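Local coordinates for protein ribosomal RNA methyltransferase, putative (Plasmodium falciparum, PDB 2PLW) that binds S-adenosylmethionine in an FtsJ-like methyltransferase domain and probably transfers its methyl group to a ribose 2'-hydroxyl of ribosomal RNA, at residues L13-L18 with L41-N46; I26-C31 with S35-I40. All blocks are in the same frame, centred on the assembly; numbering follows the deposited sequence.

Contact 1 of 2, residues L13-L18 with L41-N46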
loop_
_atom_site.group_PDB
_atom_site.type_symbol
_atom_site.label_atom_id
_atom_site.label_comp_id
_atom_site.label_asym_id
_atom_site.label_seq_id
_atom_site.Cartn_x
_atom_site.Cartn_y
_atom_site.Cartn_z
ATOM N N LEU A 13 2.685 -11.956 -4.680
ATOM C CA LEU A 13 3.211 -10.706 -5.205
ATOM C C LEU A 13 4.732 -10.632 -5.076
ATOM O O LEU A 13 5.422 -10.287 -6.038
ATOM C CB LEU A 13 2.566 -9.513 -4.497
ATOM C CG LEU A 13 1.150 -9.156 -4.964
ATOM C CD1 LEU A 13 0.530 -8.201 -3.951
ATOM C CD2 LEU A 13 1.188 -8.540 -6.359
ATOM N N ASP A 14 5.243 -10.944 -3.888
ATOM C CA ASP A 14 6.677 -10.843 -3.641
ATOM C C ASP A 14 7.435 -11.933 -4.391
ATOM O O ASP A 14 8.534 -11.708 -4.866
ATOM C CB ASP A 14 7.024 -10.871 -2.161
ATOM C CG ASP A 14 8.500 -10.537 -1.908
ATOM O OD1 ASP A 14 8.952 -9.461 -2.352
ATOM O OD2 ASP A 14 9.231 -11.379 -1.341
ATOM N N ASN A 15 6.829 -13.108 -4.504
ATOM C CA ASN A 15 7.425 -14.172 -5.333
ATOM C C ASN A 15 7.640 -13.776 -6.797
ATOM O O ASN A 15 8.640 -14.161 -7.424
ATOM C CB ASN A 15 6.560 -15.434 -5.238
ATOM C CG ASN A 15 6.801 -16.209 -3.967
ATOM O OD1 ASN A 15 7.745 -15.939 -3.203
ATOM N ND2 ASN A 15 5.950 -17.202 -3.731
ATOM N N LYS A 16 6.706 -12.996 -7.340
ATOM C CA LYS A 16 6.738 -12.586 -8.732
ATOM C C LYS A 16 7.561 -11.311 -8.917
ATOM O O LYS A 16 8.364 -11.196 -9.861
ATOM C CB LYS A 16 5.301 -12.399 -9.256
ATOM C CG LYS A 16 5.198 -12.016 -10.758
ATOM C CD LYS A 16 3.750 -11.902 -11.216
ATOM C CE LYS A 16 3.608 -11.879 -12.744
ATOM N NZ LYS A 16 3.280 -13.240 -13.318
ATOM N N TYR A 17 7.363 -10.348 -8.017
ATOM C CA TYR A 17 7.949 -9.025 -8.207
ATOM C C TYR A 17 9.163 -8.709 -7.345
ATOM O O TYR A 17 9.810 -7.684 -7.581
ATOM C CB TYR A 17 6.867 -7.943 -8.086
ATOM C CG TYR A 17 5.767 -8.117 -9.104
ATOM C CD1 TYR A 17 5.926 -7.681 -10.434
ATOM C CD2 TYR A 17 4.569 -8.725 -8.751
ATOM C CE1 TYR A 17 4.907 -7.837 -11.364
ATOM C CE2 TYR A 17 3.551 -8.899 -9.669
ATOM C CZ TYR A 17 3.723 -8.459 -10.973
ATOM O OH TYR A 17 2.698 -8.649 -11.864
ATOM N N LEU A 18 9.470 -9.580 -6.374
ATOM C CA LEU A 18 10.680 -9.525 -5.527
ATOM C C LEU A 18 11.090 -8.139 -5.047
ATOM O O LEU A 18 12.098 -7.576 -5.511
ATOM C CB LEU A 18 11.892 -10.188 -6.221
ATOM C CG LEU A 18 12.243 -11.683 -6.089
ATOM C CD1 LEU A 18 12.499 -12.136 -4.624
ATOM C CD2 LEU A 18 11.212 -12.549 -6.784
ATOM N N LEU A 41 7.452 -9.522 7.894
ATOM C CA LEU A 41 8.368 -9.985 8.951
ATOM C C LEU A 41 9.121 -11.258 8.557
ATOM O O LEU A 41 10.335 -11.306 8.689
ATOM C CB LEU A 41 7.641 -10.165 10.282
ATOM C CG LEU A 41 7.285 -8.943 11.112
ATOM C CD1 LEU A 41 6.312 -9.356 12.198
ATOM C CD2 LEU A 41 8.527 -8.297 11.759
ATOM N N GLU A 42 8.407 -12.260 8.050
ATOM C CA GLU A 42 9.018 -13.528 7.618
ATOM C C GLU A 42 10.074 -13.366 6.545
ATOM O O GLU A 42 11.144 -13.986 6.600
ATOM C CB GLU A 42 7.953 -14.454 7.043
ATOM C CG GLU A 42 7.058 -15.059 8.057
ATOM C CD GLU A 42 5.927 -15.832 7.419
ATOM O OE1 GLU A 42 5.686 -15.684 6.184
ATOM O OE2 GLU A 42 5.262 -16.576 8.164
ATOM N N ARG A 43 9.744 -12.561 5.541
ATOM C CA ARG A 43 10.586 -12.415 4.378
ATOM C C ARG A 43 11.769 -11.498 4.648
ATOM O O ARG A 43 12.730 -11.487 3.887
ATOM C CB ARG A 43 9.761 -11.951 3.196
ATOM C CG ARG A 43 8.686 -12.956 2.873
ATOM C CD ARG A 43 8.398 -13.011 1.429
ATOM N NE ARG A 43 7.911 -14.334 1.074
ATOM C CZ ARG A 43 7.971 -14.851 -0.143
ATOM N NH1 ARG A 43 8.463 -14.149 -1.151
ATOM N NH2 ARG A 43 7.494 -16.067 -0.352
ATOM N N THR A 44 11.706 -10.746 5.741
ATOM C CA THR A 44 12.823 -9.874 6.091
ATOM C C THR A 44 13.459 -10.333 7.414
ATOM O O THR A 44 14.076 -9.544 8.098
ATOM C CB THR A 44 12.386 -8.376 6.152
ATOM O OG1 THR A 44 11.377 -8.214 7.143
ATOM C CG2 THR A 44 11.836 -7.879 4.814
ATOM N N LYS A 45 13.329 -11.619 7.750
ATOM C CA LYS A 45 13.620 -12.122 9.120
ATOM C C LYS A 45 14.986 -11.744 9.727
ATOM O O LYS A 45 15.073 -11.333 10.892
ATOM C CB LYS A 45 13.393 -13.646 9.206
ATOM N N ASN A 46 16.049 -11.870 8.941
ATOM C CA ASN A 46 17.388 -11.556 9.452
ATOM C C ASN A 46 17.918 -10.306 8.779
ATOM O O ASN A 46 19.121 -10.177 8.546
ATOM C CB ASN A 46 18.357 -12.709 9.200
ATOM C CG ASN A 46 17.711 -14.054 9.368
ATOM O OD1 ASN A 46 17.550 -14.798 8.398
ATOM N ND2 ASN A 46 17.316 -14.375 10.606
#

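Contact 2 of 2, residues I26-C31 with S35-I40. With SAM (S-adenosylmethionine), chain C.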
loop_
_atom_site.group_PDB
_atom_site.type_symbol
_atom_site.label_atom_id
_atom_site.label_comp_id
_atom_site.label_asym_id
_atom_site.label_seq_id
_atom_site.Cartn_x
_atom_site.Cartn_y
_atom_site.Cartn_z
ATOM N N ILE A 26 9.204 -0.137 5.096
ATOM C CA ILE A 26 8.028 -0.725 4.428
ATOM C C ILE A 26 6.736 -0.308 5.133
ATOM O O ILE A 26 6.589 -0.455 6.348
ATOM C CB ILE A 26 8.132 -2.261 4.406
ATOM C CG1 ILE A 26 9.447 -2.688 3.749
ATOM C CG2 ILE A 26 6.977 -2.884 3.606
ATOM C CD1 ILE A 26 9.906 -4.051 4.222
ATOM N N LEU A 27 5.798 0.215 4.347
ATOM C CA LEU A 27 4.487 0.615 4.859
ATOM C C LEU A 27 3.399 -0.246 4.245
ATOM O O LEU A 27 3.336 -0.410 3.038
ATOM C CB LEU A 27 4.219 2.081 4.524
ATOM C CG LEU A 27 2.826 2.620 4.887
ATOM C CD1 LEU A 27 2.585 2.569 6.372
ATOM C CD2 LEU A 27 2.665 4.046 4.386
ATOM N N ASP A 28 2.508 -0.736 5.098
ATOM C CA ASP A 28 1.459 -1.657 4.715
ATOM C C ASP A 28 0.146 -0.960 5.024
ATOM O O ASP A 28 -0.212 -0.828 6.200
ATOM C CB ASP A 28 1.610 -2.928 5.553
ATOM C CG ASP A 28 0.520 -3.942 5.299
ATOM O OD1 ASP A 28 -0.035 -3.974 4.191
ATOM O OD2 ASP A 28 0.201 -4.708 6.246
ATOM N N ILE A 29 -0.526 -0.476 3.983
ATOM C CA ILE A 29 -1.754 0.294 4.159
ATOM C C ILE A 29 -2.941 -0.654 4.098
ATOM O O ILE A 29 -2.963 -1.563 3.256
ATOM C CB ILE A 29 -1.895 1.377 3.076
ATOM C CG1 ILE A 29 -0.693 2.330 3.141
ATOM C CG2 ILE A 29 -3.254 2.140 3.253
ATOM C CD1 ILE A 29 -0.731 3.409 2.079
ATOM N N GLY A 30 -3.904 -0.447 4.997
ATOM C CA GLY A 30 -5.029 -1.372 5.142
ATOM C C GLY A 30 -4.539 -2.658 5.791
ATOM O O GLY A 30 -4.797 -3.730 5.277
ATOM N N CYS A 31 -3.819 -2.554 6.908
ATOM C CA CYS A 31 -3.052 -3.700 7.420
ATOM C C CYS A 31 -3.873 -4.679 8.258
ATOM O O CYS A 31 -3.384 -5.780 8.532
ATOM C CB CYS A 31 -1.829 -3.258 8.251
ATOM S SG CYS A 31 -2.238 -2.240 9.672
ATOM N N SER A 35 -1.874 -9.827 8.485
ATOM C CA SER A 35 -1.105 -10.902 7.853
ATOM C C SER A 35 -0.048 -10.449 6.856
ATOM O O SER A 35 0.965 -11.126 6.703
ATOM C CB SER A 35 -2.013 -12.001 7.262
ATOM O OG SER A 35 -2.563 -11.603 6.020
ATOM N N TRP A 36 -0.252 -9.320 6.171
ATOM C CA TRP A 36 0.801 -8.794 5.291
ATOM C C TRP A 36 1.984 -8.379 6.139
ATOM O O TRP A 36 3.133 -8.571 5.754
ATOM C CB TRP A 36 0.278 -7.617 4.432
ATOM C CG TRP A 36 -0.469 -8.092 3.200
ATOM C CD1 TRP A 36 -1.132 -9.306 3.031
ATOM C CD2 TRP A 36 -0.602 -7.397 1.941
ATOM N NE1 TRP A 36 -1.651 -9.392 1.755
ATOM C CE2 TRP A 36 -1.340 -8.245 1.065
ATOM C CE3 TRP A 36 -0.156 -6.151 1.462
ATOM C CZ2 TRP A 36 -1.669 -7.875 -0.243
ATOM C CZ3 TRP A 36 -0.453 -5.798 0.146
ATOM C CH2 TRP A 36 -1.211 -6.652 -0.691
ATOM N N CYS A 37 1.692 -7.794 7.295
ATOM C CA CYS A 37 2.745 -7.418 8.234
ATOM C C CYS A 37 3.520 -8.682 8.659
ATOM O O CYS A 37 4.742 -8.662 8.734
ATOM C CB CYS A 37 2.178 -6.696 9.442
ATOM S SG CYS A 37 1.843 -4.931 9.089
ATOM N N GLN A 38 2.796 -9.760 8.923
ATOM C CA GLN A 38 3.446 -11.036 9.258
ATOM C C GLN A 38 4.305 -11.567 8.131
ATOM O O GLN A 38 5.409 -12.041 8.380
ATOM C CB GLN A 38 2.405 -12.092 9.609
ATOM C CG GLN A 38 1.654 -11.767 10.851
ATOM C CD GLN A 38 0.601 -12.790 11.097
ATOM O OE1 GLN A 38 -0.400 -12.834 10.390
ATOM N NE2 GLN A 38 0.805 -13.618 12.120
ATOM N N VAL A 39 3.815 -11.494 6.890
ATOM C CA VAL A 39 4.592 -11.960 5.727
ATOM C C VAL A 39 5.858 -11.115 5.567
ATOM O O VAL A 39 6.952 -11.634 5.321
ATOM C CB VAL A 39 3.753 -11.880 4.416
ATOM C CG1 VAL A 39 4.638 -12.028 3.189
ATOM C CG2 VAL A 39 2.641 -12.932 4.425
ATOM N N ILE A 40 5.702 -9.800 5.717
ATOM C CA ILE A 40 6.835 -8.888 5.629
ATOM C C ILE A 40 7.894 -9.225 6.676
ATOM O O ILE A 40 9.093 -9.237 6.362
ATOM C CB ILE A 40 6.394 -7.391 5.723
ATOM C CG1 ILE A 40 5.489 -7.023 4.535
ATOM C CG2 ILE A 40 7.638 -6.475 5.733
ATOM C CD1 ILE A 40 4.642 -5.723 4.796
HETATM N N SAM C . -3.766 -7.063 4.044
HETATM C CA SAM C . -4.523 -7.297 5.320
HETATM C C SAM C . -4.004 -8.527 6.066
HETATM O O SAM C . -3.297 -9.336 5.462
HETATM O OXT SAM C . -4.241 -8.734 7.263
HETATM C CB SAM C . -6.018 -7.437 5.007
HETATM C CG SAM C . -6.553 -6.068 4.592
HETATM S SD SAM C . -8.350 -5.918 4.580
HETATM C CE SAM C . -8.690 -6.949 3.144
HETATM C "C5'" SAM C . -8.598 -4.251 3.913
HETATM C "C4'" SAM C . -8.386 -3.193 4.997
HETATM O "O4'" SAM C . -8.354 -1.911 4.363
HETATM C "C3'" SAM C . -9.486 -3.119 6.084
HETATM O "O3'" SAM C . -8.988 -3.523 7.341
HETATM C "C2'" SAM C . -9.905 -1.641 6.095
HETATM O "O2'" SAM C . -10.141 -1.059 7.372
HETATM C "C1'" SAM C . -8.739 -0.983 5.380
HETATM N N9 SAM C . -9.011 0.322 4.774
HETATM C C8 SAM C . -9.989 0.667 3.865
HETATM N N7 SAM C . -9.840 1.971 3.548
HETATM C C5 SAM C . -8.775 2.450 4.242
HETATM C C6 SAM C . -8.159 3.701 4.306
HETATM N N6 SAM C . -8.608 4.727 3.596
HETATM N N1 SAM C . -7.064 3.887 5.112
HETATM C C2 SAM C . -6.548 2.852 5.869
HETATM N N3 SAM C . -7.145 1.607 5.799
HETATM C C4 SAM C . -8.245 1.423 5.013
HETATM O O HOH W 1 -1.366 -6.693 7.146
#

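Contact 1 of 2, residues L13-L18 with L41-N46
Arg43 points the edge of its guanidinium at the side-chain oxygens of Asp14 and Asn15, neighbours near the C-terminal end of helix 7-17, and so spans a gap in which the closest CA atoms, those of Asp14 and Arg43, stand 9.1 Å apart. One arginine thus carries the whole contact, using two different grips. NH1 makes a salt bridge to Asp14, its distance to OD2 being 2.9 Å, and the N-H points fairly straight at the oxygen (160°). It meets OD2 on the anti side of the carboxylate, whose plane stands 79° from that of the guanidinium. NH1 also joins NH2 in an end-on grip of a single atom, Asn15 OD1, with bonds of 2.8 Å from NH1 and 2.9 Å from NH2. Both nitrogens reach this oxygen from the same face of the amide, tilted well away from its plane, and both bonds are more bent than the salt bridge. A bend at chi2 (-147°) sends the arginine chain past Asp14, bringing Arg43 CD to 3.3 Å from Asp14 OD2. The carboxylate is held at its other oxygen as well: OD1 accepts the backbone N-H groups of Phe19 and Leu20, just beyond the helix end. Buried Asp14 therefore has both oxygens satisfied, an environment that would favour its charged form, whereas Asn15 lies at the exposed margin. The bridge ties the C-terminal ends of helices 7-17 and 35-43, which lie beside each other against one face of the sheet, the helical layering characteristic of the Rossmann-like methyltransferase fold.

Contact 2 of 2, residues I26-C31 with S35-I40
Ile26 and Ile40 form the tight apolar part of this contact, sliding past one another in opposite directions with Ile26 CD1 3.6 Å from Ile40 CG2. Strand 26-29 and helix 35-40 run nearly antiparallel (158°), their axes 9.2 Å apart, as the first strand and helix of a beta-alpha-beta unit. Further along, Asp28 turns its carboxylate towards the start of the helix: CG lies anti to the backbone N (chi1 177°), placing OD2 3.4 Å from Trp36 CB. The two side chains cross at about a right angle, yet the carboxylate plane is only 17° from that of the indole.

Towards the ligand the packing is looser and wetter. A water bridges the strand end and the helix start, donating to Asp28 OD2 at 2.7 Å and to the carbonyl oxygen of Cys31, and accepting from Cys37 N. Beyond it lies the methionine end of S-adenosylmethionine. Ser35 N donates to the ligand OXT at 2.9 Å. Trp36 N adds a weak bond to the ligand O, to which Ser35 OG lies doubtfully close. The ligand amino nitrogen sits 3.5 Å above one face of the indole, towards the rim, while Trp36 NE1 is held by Ala6 O.

The backbone N-H groups of Ser35 and Trp36 at the helix start thus meet the ligand carboxylate, where the helix dipole would probably favour its negative charge.

Helix 35-43 serves both contacts: its N-terminal part packs on strand 24-29 and meets S-adenosylmethionine in contact 2, while its C-terminal end reaches helix 7-17 in contact 1. The centres of the two contacts lie about 11 Å apart, and contact 2 is nested within the chain loop that contact 1 closes. They touch where Leu13 CD1 packs 4.0 Å from Trp36 CH2, joining helix 7-17 to the indole that borders the ligand. Contact 1 itself is remote from the cofactor, the Arg43 side chain being about 13 Å away at nearest atoms. Gly34, Asp55, Ile72 and Asp113 provide further hydrogen bonds to the ligand.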